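Local coordinates for protein gingipain R2 Pro-Domain (Porphyromonas gingivalis, PDB 4IEF) that probably keeps the Arg-gingipain cysteine protease latent until the zymogen matures, acting as its N-terminal inhibitory pro-domain, at residues S26-M32 and I165-V171; P129-L135 and V149-Q155. One frame throughout, in Å; residues are numbered along the deposited sequence.

How the interactions relate
Interactions 1 and 2 belong to one curled antiparallel sheet, with centres about 10 Å apart. Strands 144-157 and 162-176, neighbours in the sheet and consecutive in the chain, connect them. Interaction 1 pairs 162-176 with strand 25-31, near the N-terminus. Interaction 2 pairs 144-157 with the strand before it. A probable hydrogen bond runs from Y166 N to P153 O, 2.8 Å. Side chains of the two contacts also pack together. F30 CZ lies 3.5 Å from P153 CG, and F30 CB lies 3.5 Å from F151 CD2. V171 CG1 meets A133 CB at 3.6 Å. V28, F30, I169 and V171 share the sheet face that takes part in this packing.

Interaction 1. Residues S26-M32 and I165-V171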
ATOM      1  N   SER A  26     -18.132 -19.239  -8.579  1.00 45.98           N
ATOM      2  CA  SER A  26     -17.925 -19.171  -7.129  1.00 44.33           C
ATOM      3  C   SER A  26     -19.223 -19.015  -6.350  1.00 44.44           C
ATOM      4  O   SER A  26     -20.100 -18.244  -6.736  1.00 42.52           O
ATOM      5  CB  SER A  26     -17.006 -18.002  -6.772  1.00 48.81           C
ATOM      6  OG  SER A  26     -15.654 -18.229  -7.140  1.00 60.14           O
ATOM      7  N   LYS A  27     -19.307 -19.712  -5.213  1.00 40.39           N
ATOM      8  CA  LYS A  27     -20.452 -19.657  -4.302  1.00 39.95           C
ATOM      9  C   LYS A  27     -19.971 -19.040  -2.994  1.00 43.98           C
ATOM     10  O   LYS A  27     -19.127 -19.625  -2.307  1.00 44.88           O
ATOM     11  CB  LYS A  27     -21.059 -21.053  -4.095  1.00 42.75           C
ATOM     12  CG  LYS A  27     -22.566 -21.052  -3.902  1.00 52.26           C
ATOM     13  CD  LYS A  27     -23.108 -22.478  -3.864  1.00 62.83           C
ATOM     14  CE  LYS A  27     -24.466 -22.556  -3.221  1.00 72.33           C
ATOM     15  NZ  LYS A  27     -24.889 -23.965  -3.019  1.00 83.62           N
ATOM     16  N   VAL A  28     -20.437 -17.814  -2.697  1.00 38.68           N
ATOM     17  CA  VAL A  28     -20.000 -17.069  -1.515  1.00 37.29           C
ATOM     18  C   VAL A  28     -21.179 -16.896  -0.551  1.00 41.04           C
ATOM     19  O   VAL A  28     -22.269 -16.469  -0.949  1.00 40.33           O
ATOM     20  CB  VAL A  28     -19.335 -15.704  -1.877  1.00 39.53           C
ATOM     21  CG1 VAL A  28     -18.784 -15.000  -0.634  1.00 38.45           C
ATOM     22  CG2 VAL A  28     -18.228 -15.875  -2.920  1.00 39.37           C
ATOM     23  N   GLN A  29     -20.940 -17.230   0.723  1.00 36.70           N
ATOM     24  CA  GLN A  29     -21.911 -17.096   1.792  1.00 35.69           C
ATOM     25  C   GLN A  29     -21.572 -15.902   2.677  1.00 36.60           C
ATOM     26  O   GLN A  29     -20.438 -15.751   3.136  1.00 36.82           O
ATOM     27  CB  GLN A  29     -21.978 -18.387   2.632  1.00 38.31           C
ATOM     28  CG  GLN A  29     -22.698 -18.232   3.980  1.00 51.18           C
ATOM     29  CD  GLN A  29     -22.768 -19.515   4.760  1.00 74.46           C
ATOM     30  OE1 GLN A  29     -23.461 -20.458   4.384  1.00 72.67           O
ATOM     31  NE2 GLN A  29     -22.055 -19.571   5.877  1.00 64.94           N
ATOM     32  N   PHE A  30     -22.572 -15.063   2.913  1.00 30.80           N
ATOM     33  CA  PHE A  30     -22.499 -13.946   3.842  1.00 28.82           C
ATOM     34  C   PHE A  30     -23.381 -14.280   5.025  1.00 33.23           C
ATOM     35  O   PHE A  30     -24.495 -14.790   4.844  1.00 32.49           O
ATOM     36  CB  PHE A  30     -22.942 -12.613   3.198  1.00 28.64           C
ATOM     37  CG  PHE A  30     -23.279 -11.539   4.212  1.00 29.05           C
ATOM     38  CD1 PHE A  30     -24.563 -11.437   4.747  1.00 30.93           C
ATOM     39  CD2 PHE A  30     -22.300 -10.662   4.675  1.00 29.95           C
ATOM     40  CE1 PHE A  30     -24.853 -10.497   5.742  1.00 30.97           C
ATOM     41  CE2 PHE A  30     -22.603  -9.694   5.645  1.00 31.51           C
ATOM     42  CZ  PHE A  30     -23.874  -9.620   6.171  1.00 29.59           C
ATOM     43  N   ARG A  31     -22.911 -13.951   6.225  1.00 29.54           N
ATOM     44  CA  ARG A  31     -23.692 -14.078   7.444  1.00 30.10           C
ATOM     45  C   ARG A  31     -23.481 -12.818   8.268  1.00 33.33           C
ATOM     46  O   ARG A  31     -22.352 -12.324   8.362  1.00 30.82           O
ATOM     47  CB  ARG A  31     -23.352 -15.354   8.218  1.00 32.45           C
ATOM     48  CG  ARG A  31     -24.126 -16.572   7.730  1.00 42.93           C
ATOM     49  CD  ARG A  31     -23.674 -17.841   8.420  1.00 47.26           C
ATOM     50  NE  ARG A  31     -24.526 -18.974   8.066  1.00 52.07           N
ATOM     51  CZ  ARG A  31     -24.282 -20.237   8.402  1.00 59.63           C
ATOM     52  NH1 ARG A  31     -23.190 -20.548   9.092  1.00 46.25           N
ATOM     53  NH2 ARG A  31     -25.118 -21.198   8.042  1.00 40.86           N
ATOM     54  N   MET A  32     -24.584 -12.250   8.794  1.00 30.36           N
ATOM     55  CA  MET A  32     -24.553 -11.028   9.600  1.00 29.15           C
ATOM     56  C   MET A  32     -23.755 -11.265  10.889  1.00 34.04           C
ATOM     57  O   MET A  32     -23.996 -12.242  11.600  1.00 34.22           O
ATOM     58  CB  MET A  32     -25.978 -10.534   9.916  1.00 31.00           C
ATOM     59  CG  MET A  32     -26.013  -9.191  10.656  1.00 33.02           C
ATOM     60  SD  MET A  32     -25.197  -7.833   9.769  1.00 34.14           S
ATOM     61  CE  MET A  32     -26.518  -7.349   8.657  1.00 30.36           C
ATOM     62  N   ILE A 165     -33.194  -7.001   7.899  1.00 30.41           N
ATOM     63  CA  ILE A 165     -31.855  -7.442   8.279  1.00 29.85           C
ATOM     64  C   ILE A 165     -31.630  -8.837   7.710  1.00 34.12           C
ATOM     65  O   ILE A 165     -32.211  -9.800   8.205  1.00 34.98           O
ATOM     66  CB  ILE A 165     -31.642  -7.394   9.825  1.00 32.90           C
ATOM     67  CG1 ILE A 165     -31.833  -5.958  10.379  1.00 32.74           C
ATOM     68  CG2 ILE A 165     -30.258  -7.966  10.212  1.00 32.24           C
ATOM     69  CD1 ILE A 165     -32.347  -5.871  11.819  1.00 36.26           C
ATOM     70  N   TYR A 166     -30.789  -8.944   6.674  1.00 30.33           N
ATOM     71  CA  TYR A 166     -30.473 -10.229   6.058  1.00 30.62           C
ATOM     72  C   TYR A 166     -29.381 -10.914   6.876  1.00 34.82           C
ATOM     73  O   TYR A 166     -28.228 -10.490   6.872  1.00 33.32           O
ATOM     74  CB  TYR A 166     -30.089 -10.069   4.577  1.00 31.33           C
ATOM     75  CG  TYR A 166     -31.278  -9.797   3.683  1.00 33.23           C
ATOM     76  CD1 TYR A 166     -31.812  -8.515   3.568  1.00 34.50           C
ATOM     77  CD2 TYR A 166     -31.883 -10.821   2.962  1.00 35.00           C
ATOM     78  CE1 TYR A 166     -32.925  -8.262   2.768  1.00 35.44           C
ATOM     79  CE2 TYR A 166     -32.993 -10.578   2.152  1.00 36.54           C
ATOM     80  CZ  TYR A 166     -33.510  -9.295   2.057  1.00 42.07           C
ATOM     81  OH  TYR A 166     -34.611  -9.048   1.270  1.00 44.15           O
ATOM     82  N   THR A 167     -29.781 -11.938   7.638  1.00 33.67           N
ATOM     83  CA  THR A 167     -28.888 -12.689   8.522  1.00 33.89           C
ATOM     84  C   THR A 167     -27.982 -13.612   7.707  1.00 37.30           C
ATOM     85  O   THR A 167     -26.864 -13.887   8.143  1.00 37.39           O
ATOM     86  CB  THR A 167     -29.680 -13.458   9.580  1.00 41.99           C
ATOM     87  OG1 THR A 167     -30.616 -14.322   8.935  1.00 43.06           O
ATOM     88  CG2 THR A 167     -30.393 -12.531  10.557  1.00 40.85           C
ATOM     89  N   GLU A 168     -28.452 -14.067   6.524  1.00 32.14           N
ATOM     90  CA  GLU A 168     -27.684 -14.915   5.617  1.00 31.41           C
ATOM     91  C   GLU A 168     -28.025 -14.616   4.158  1.00 35.70           C
ATOM     92  O   GLU A 168     -29.195 -14.434   3.813  1.00 36.12           O
ATOM     93  CB  GLU A 168     -27.899 -16.404   5.919  1.00 33.33           C
ATOM     94  CG  GLU A 168     -26.942 -17.319   5.175  1.00 43.01           C
ATOM     95  CD  GLU A 168     -27.272 -18.788   5.310  1.00 65.49           C
ATOM     96  OE1 GLU A 168     -26.590 -19.476   6.105  1.00 53.85           O
ATOM     97  OE2 GLU A 168     -28.219 -19.252   4.635  1.00 57.88           O
ATOM     98  N   ILE A 169     -26.982 -14.541   3.315  1.00 31.34           N
ATOM     99  CA  ILE A 169     -27.067 -14.349   1.864  1.00 30.65           C
ATOM    100  C   ILE A 169     -26.034 -15.263   1.209  1.00 34.22           C
ATOM    101  O   ILE A 169     -24.841 -15.141   1.495  1.00 33.45           O
ATOM    102  CB  ILE A 169     -26.887 -12.868   1.374  1.00 32.38           C
ATOM    103  CG1 ILE A 169     -27.825 -11.864   2.089  1.00 32.36           C
ATOM    104  CG2 ILE A 169     -27.037 -12.782  -0.167  1.00 32.17           C
ATOM    105  CD1 ILE A 169     -27.384 -10.374   1.972  1.00 36.54           C
ATOM    106  N   VAL A 170     -26.485 -16.155   0.316  1.00 30.52           N
ATOM    107  CA  VAL A 170     -25.592 -17.020  -0.449  1.00 30.59           C
ATOM    108  C   VAL A 170     -25.739 -16.620  -1.912  1.00 36.15           C
ATOM    109  O   VAL A 170     -26.853 -16.639  -2.451  1.00 35.93           O
ATOM    110  CB  VAL A 170     -25.800 -18.544  -0.226  1.00 34.54           C
ATOM    111  CG1 VAL A 170     -24.776 -19.354  -1.018  1.00 33.96           C
ATOM    112  CG2 VAL A 170     -25.725 -18.899   1.259  1.00 34.50           C
ATOM    113  N   VAL A 171     -24.617 -16.233  -2.543  1.00 32.56           N
ATOM    114  CA  VAL A 171     -24.627 -15.826  -3.946  1.00 32.31           C
ATOM    115  C   VAL A 171     -23.801 -16.782  -4.812  1.00 37.79           C
ATOM    116  O   VAL A 171     -22.815 -17.363  -4.354  1.00 37.63           O
ATOM    117  CB  VAL A 171     -24.174 -14.355  -4.171  1.00 35.13           C
ATOM    118  CG1 VAL A 171     -25.119 -13.371  -3.489  1.00 33.90           C
ATOM    119  CG2 VAL A 171     -22.722 -14.117  -3.741  1.00 34.46           C
TER
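R31 and E168 form a salt bridge on an antiparallel beta pair, strand 26-31 against strand 168-171. The two side chains run side by side and point the same way. The guanidinium and carboxylate planes are nearly coplanar, 11° apart. R31 grips one oxygen side-on with two nitrogens: NE is 2.9 Å and NH2 3.0 Å from E168 OE1. NE meets the anti lone pair, and NH2 comes nearly along the C-O axis. Q29 NE2 lies over one face of the guanidinium, toward its rim. On the same side of the sheet, V170 CG2 touches Q29 CB, and V170 CG1 meets the extended chain of K27.

V28, F30, I169 and V171 occupy the other face. CG of F30 is anti to the backbone N (chi1 163°), and the ring reaches along the sheet toward Y166. Its CD1 meets I169 CD1 at 4.1 Å. F151 and P153 of strand 144-157 cover F30 further.

Backbone bonds join V28 with V171 and F30 with I169 in both directions. T167 and E168 both face K89 in a classic beta bulge, where the chain turns a corner. At the bulge, M32 N donates to T167 O at 2.9 Å. The M32 chain is bent, and its CE reaches past the corner to touch I165 CG2. At the edge of the F30 ring, CE1 lies 3.6 Å from Y166 O, near the ring plane.

Interaction 2. Residues P129-L135 and V149-Q155; sequences PGEIATL and VNFAPLQ
T134 and N150 are joined by three hydrogen bonds, two of backbone and one of side chains. N150 N donates to T134 O at 2.8 Å, almost straight. T134 N donates to N150 O in return. The third bond runs from N150 ND2 to T134 OG1, 3.0 Å, with the hydroxyl oxygen in the plane of the amide. T134 OG1 sits between its own backbone N and carbonyl carbon (chi1 67°), which turns it to the N150 side chain. The N150 amide is also held from outside. S136 OG bonds ND2, while OD1 bonds S70 OG and a basic side chain of another protein chain.

Next along the pair, A152 N donates to I132 O at 2.7 Å. The bond is straight at the hydrogen, but the donor stands above the carbonyl plane.

The strand pairing ends there, and Q155 takes over. Its chain bends at chi2 (-73°), bringing the amide back to the 129-132 loop. OE1 accepts from G130 N at 3.1 Å on a lone pair. NE2 donates to E131 O, again from above the carbonyl plane, and to A152 O. Three bonds thus fix the rotation of the amide. Two tie it to the loop, and the third holds it to its own segment.

Packing surrounds these bonds. P129 CD lies 3.3 Å from Q155 OE1. The I132 and Q155 side chains cross at about a right angle, with I132 CG2 against Q155 NE2 and CG. A152 CB points into the loop and meets E131 O at 3.4 Å. At the end nearer the hairpin turn, L135 CD2 touches V149 CB at 4.0 Å. A133, L135, V149 and F151 share one face, which packs on strands 79-93 and 162-176. This is the end, away from the turn, of an antiparallel beta hairpin, strands 133-141 and 144-157, within the C25 propeptide domain.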
ATOM      1  N   PRO A 129     -31.033  -0.214  -0.774  1.00 29.85           N
ATOM      2  CA  PRO A 129     -30.702   0.257  -2.135  1.00 29.31           C
ATOM      3  C   PRO A 129     -31.533  -0.425  -3.234  1.00 35.30           C
ATOM      4  O   PRO A 129     -31.625   0.103  -4.344  1.00 36.17           O
ATOM      5  CB  PRO A 129     -29.210  -0.081  -2.258  1.00 30.46           C
ATOM      6  CG  PRO A 129     -29.030  -1.303  -1.389  1.00 34.99           C
ATOM      7  CD  PRO A 129     -29.984  -1.110  -0.237  1.00 30.65           C
ATOM      8  N   GLY A 130     -32.140  -1.566  -2.912  1.00 33.06           N
ATOM      9  CA  GLY A 130     -32.973  -2.339  -3.830  1.00 34.26           C
ATOM     10  C   GLY A 130     -32.479  -3.754  -4.041  1.00 40.86           C
ATOM     11  O   GLY A 130     -33.244  -4.706  -3.880  1.00 42.84           O
ATOM     12  N   GLU A 131     -31.194  -3.901  -4.414  1.00 37.57           N
ATOM     13  CA  GLU A 131     -30.535  -5.192  -4.643  1.00 37.08           C
ATOM     14  C   GLU A 131     -29.772  -5.612  -3.389  1.00 37.64           C
ATOM     15  O   GLU A 131     -29.115  -4.779  -2.763  1.00 36.99           O
ATOM     16  CB  GLU A 131     -29.563  -5.132  -5.849  1.00 38.73           C
ATOM     17  CG  GLU A 131     -30.111  -4.635  -7.181  1.00 52.15           C
ATOM     18  CD  GLU A 131     -31.329  -5.307  -7.785  1.00 80.08           C
ATOM     19  OE1 GLU A 131     -32.228  -4.576  -8.264  1.00 72.52           O
ATOM     20  OE2 GLU A 131     -31.360  -6.556  -7.843  1.00 79.59           O
ATOM     21  N   ILE A 132     -29.844  -6.895  -3.033  1.00 32.54           N
ATOM     22  CA  ILE A 132     -29.147  -7.408  -1.851  1.00 31.74           C
ATOM     23  C   ILE A 132     -27.746  -7.918  -2.245  1.00 34.78           C
ATOM     24  O   ILE A 132     -26.930  -8.180  -1.360  1.00 33.18           O
ATOM     25  CB  ILE A 132     -29.974  -8.465  -1.050  1.00 35.46           C
ATOM     26  CG1 ILE A 132     -30.182  -9.774  -1.826  1.00 36.15           C
ATOM     27  CG2 ILE A 132     -31.306  -7.878  -0.555  1.00 36.07           C
ATOM     28  CD1 ILE A 132     -30.424 -10.976  -0.939  1.00 40.86           C
ATOM     29  N   ALA A 133     -27.463  -8.014  -3.569  1.00 32.02           N
ATOM     30  CA  ALA A 133     -26.171  -8.444  -4.103  1.00 31.52           C
ATOM     31  C   ALA A 133     -25.886  -7.812  -5.470  1.00 36.19           C
ATOM     32  O   ALA A 133     -26.744  -7.828  -6.359  1.00 36.61           O
ATOM     33  CB  ALA A 133     -26.112  -9.957  -4.207  1.00 32.79           C
ATOM     34  N   THR A 134     -24.682  -7.235  -5.623  1.00 31.37           N
ATOM     35  CA  THR A 134     -24.223  -6.604  -6.866  1.00 31.37           C
ATOM     36  C   THR A 134     -22.763  -6.975  -7.176  1.00 34.51           C
ATOM     37  O   THR A 134     -22.059  -7.520  -6.320  1.00 32.97           O
ATOM     38  CB  THR A 134     -24.343  -5.064  -6.803  1.00 38.24           C
ATOM     39  OG1 THR A 134     -23.423  -4.550  -5.830  1.00 36.25           O
ATOM     40  CG2 THR A 134     -25.782  -4.562  -6.577  1.00 35.52           C
ATOM     41  N   LEU A 135     -22.314  -6.641  -8.391  1.00 31.55           N
ATOM     42  CA  LEU A 135     -20.933  -6.802  -8.830  1.00 31.53           C
ATOM     43  C   LEU A 135     -20.359  -5.442  -9.169  1.00 35.01           C
ATOM     44  O   LEU A 135     -21.046  -4.624  -9.790  1.00 34.36           O
ATOM     45  CB  LEU A 135     -20.810  -7.738 -10.051  1.00 32.74           C
ATOM     46  CG  LEU A 135     -20.983  -9.243  -9.823  1.00 37.68           C
ATOM     47  CD1 LEU A 135     -21.119  -9.958 -11.135  1.00 38.45           C
ATOM     48  CD2 LEU A 135     -19.816  -9.840  -9.047  1.00 38.98           C
ATOM     49  N   VAL A 149     -17.698  -8.764  -5.478  1.00 28.83           N
ATOM     50  CA  VAL A 149     -19.102  -9.048  -5.188  1.00 29.30           C
ATOM     51  C   VAL A 149     -19.480  -8.253  -3.908  1.00 32.05           C
ATOM     52  O   VAL A 149     -18.729  -8.258  -2.930  1.00 30.53           O
ATOM     53  CB  VAL A 149     -19.449 -10.573  -5.110  1.00 34.11           C
ATOM     54  CG1 VAL A 149     -18.707 -11.295  -3.983  1.00 33.72           C
ATOM     55  CG2 VAL A 149     -20.958 -10.796  -5.005  1.00 34.51           C
ATOM     56  N   ASN A 150     -20.609  -7.533  -3.949  1.00 29.22           N
ATOM     57  CA  ASN A 150     -21.087  -6.734  -2.816  1.00 28.40           C
ATOM     58  C   ASN A 150     -22.391  -7.283  -2.248  1.00 33.03           C
ATOM     59  O   ASN A 150     -23.360  -7.493  -2.984  1.00 32.08           O
ATOM     60  CB  ASN A 150     -21.291  -5.268  -3.225  1.00 27.12           C
ATOM     61  CG  ASN A 150     -20.189  -4.747  -4.109  1.00 43.48           C
ATOM     62  OD1 ASN A 150     -19.029  -4.663  -3.696  1.00 36.31           O
ATOM     63  ND2 ASN A 150     -20.510  -4.480  -5.368  1.00 30.81           N
ATOM     64  N   PHE A 151     -22.410  -7.493  -0.931  1.00 29.72           N
ATOM     65  CA  PHE A 151     -23.604  -7.911  -0.204  1.00 29.65           C
ATOM     66  C   PHE A 151     -24.218  -6.694   0.441  1.00 33.13           C
ATOM     67  O   PHE A 151     -23.495  -5.952   1.104  1.00 33.25           O
ATOM     68  CB  PHE A 151     -23.263  -8.952   0.873  1.00 31.44           C
ATOM     69  CG  PHE A 151     -22.714 -10.261   0.369  1.00 33.26           C
ATOM     70  CD1 PHE A 151     -21.343 -10.484   0.319  1.00 35.52           C
ATOM     71  CD2 PHE A 151     -23.571 -11.285  -0.027  1.00 35.46           C
ATOM     72  CE1 PHE A 151     -20.835 -11.713  -0.119  1.00 37.15           C
ATOM     73  CE2 PHE A 151     -23.065 -12.508  -0.463  1.00 38.75           C
ATOM     74  CZ  PHE A 151     -21.700 -12.714  -0.506  1.00 36.76           C
ATOM     75  N   ALA A 152     -25.520  -6.457   0.232  1.00 28.55           N
ATOM     76  CA  ALA A 152     -26.250  -5.351   0.856  1.00 27.41           C
ATOM     77  C   ALA A 152     -27.305  -5.982   1.794  1.00 31.86           C
ATOM     78  O   ALA A 152     -28.447  -6.207   1.386  1.00 31.18           O
ATOM     79  CB  ALA A 152     -26.872  -4.443  -0.202  1.00 27.75           C
ATOM     80  N   PRO A 153     -26.900  -6.371   3.031  1.00 29.72           N
ATOM     81  CA  PRO A 153     -27.831  -7.088   3.918  1.00 30.63           C
ATOM     82  C   PRO A 153     -28.783  -6.195   4.715  1.00 35.79           C
ATOM     83  O   PRO A 153     -29.549  -6.706   5.540  1.00 36.33           O
ATOM     84  CB  PRO A 153     -26.889  -7.833   4.860  1.00 32.13           C
ATOM     85  CG  PRO A 153     -25.710  -6.934   4.979  1.00 35.38           C
ATOM     86  CD  PRO A 153     -25.570  -6.226   3.666  1.00 30.71           C
ATOM     87  N   LEU A 154     -28.731  -4.878   4.487  1.00 31.60           N
ATOM     88  CA  LEU A 154     -29.603  -3.943   5.177  1.00 31.52           C
ATOM     89  C   LEU A 154     -30.430  -3.179   4.137  1.00 34.70           C
ATOM     90  O   LEU A 154     -29.898  -2.373   3.372  1.00 33.68           O
ATOM     91  CB  LEU A 154     -28.797  -3.004   6.102  1.00 30.93           C
ATOM     92  CG  LEU A 154     -27.998  -3.678   7.235  1.00 35.48           C
ATOM     93  CD1 LEU A 154     -27.064  -2.706   7.887  1.00 34.79           C
ATOM     94  CD2 LEU A 154     -28.918  -4.300   8.289  1.00 37.66           C
ATOM     95  N   GLN A 155     -31.724  -3.514   4.071  1.00 30.84           N
ATOM     96  CA  GLN A 155     -32.690  -2.929   3.142  1.00 29.81           C
ATOM     97  C   GLN A 155     -33.702  -2.126   3.960  1.00 32.08           C
ATOM     98  O   GLN A 155     -34.278  -2.650   4.911  1.00 31.61           O
ATOM     99  CB  GLN A 155     -33.357  -4.011   2.277  1.00 31.45           C
ATOM    100  CG  GLN A 155     -32.374  -4.889   1.480  1.00 31.96           C
ATOM    101  CD  GLN A 155     -31.719  -4.209   0.298  1.00 41.29           C
ATOM    102  OE1 GLN A 155     -32.346  -3.450  -0.447  1.00 36.33           O
ATOM    103  NE2 GLN A 155     -30.447  -4.516   0.066  1.00 30.61           N
TER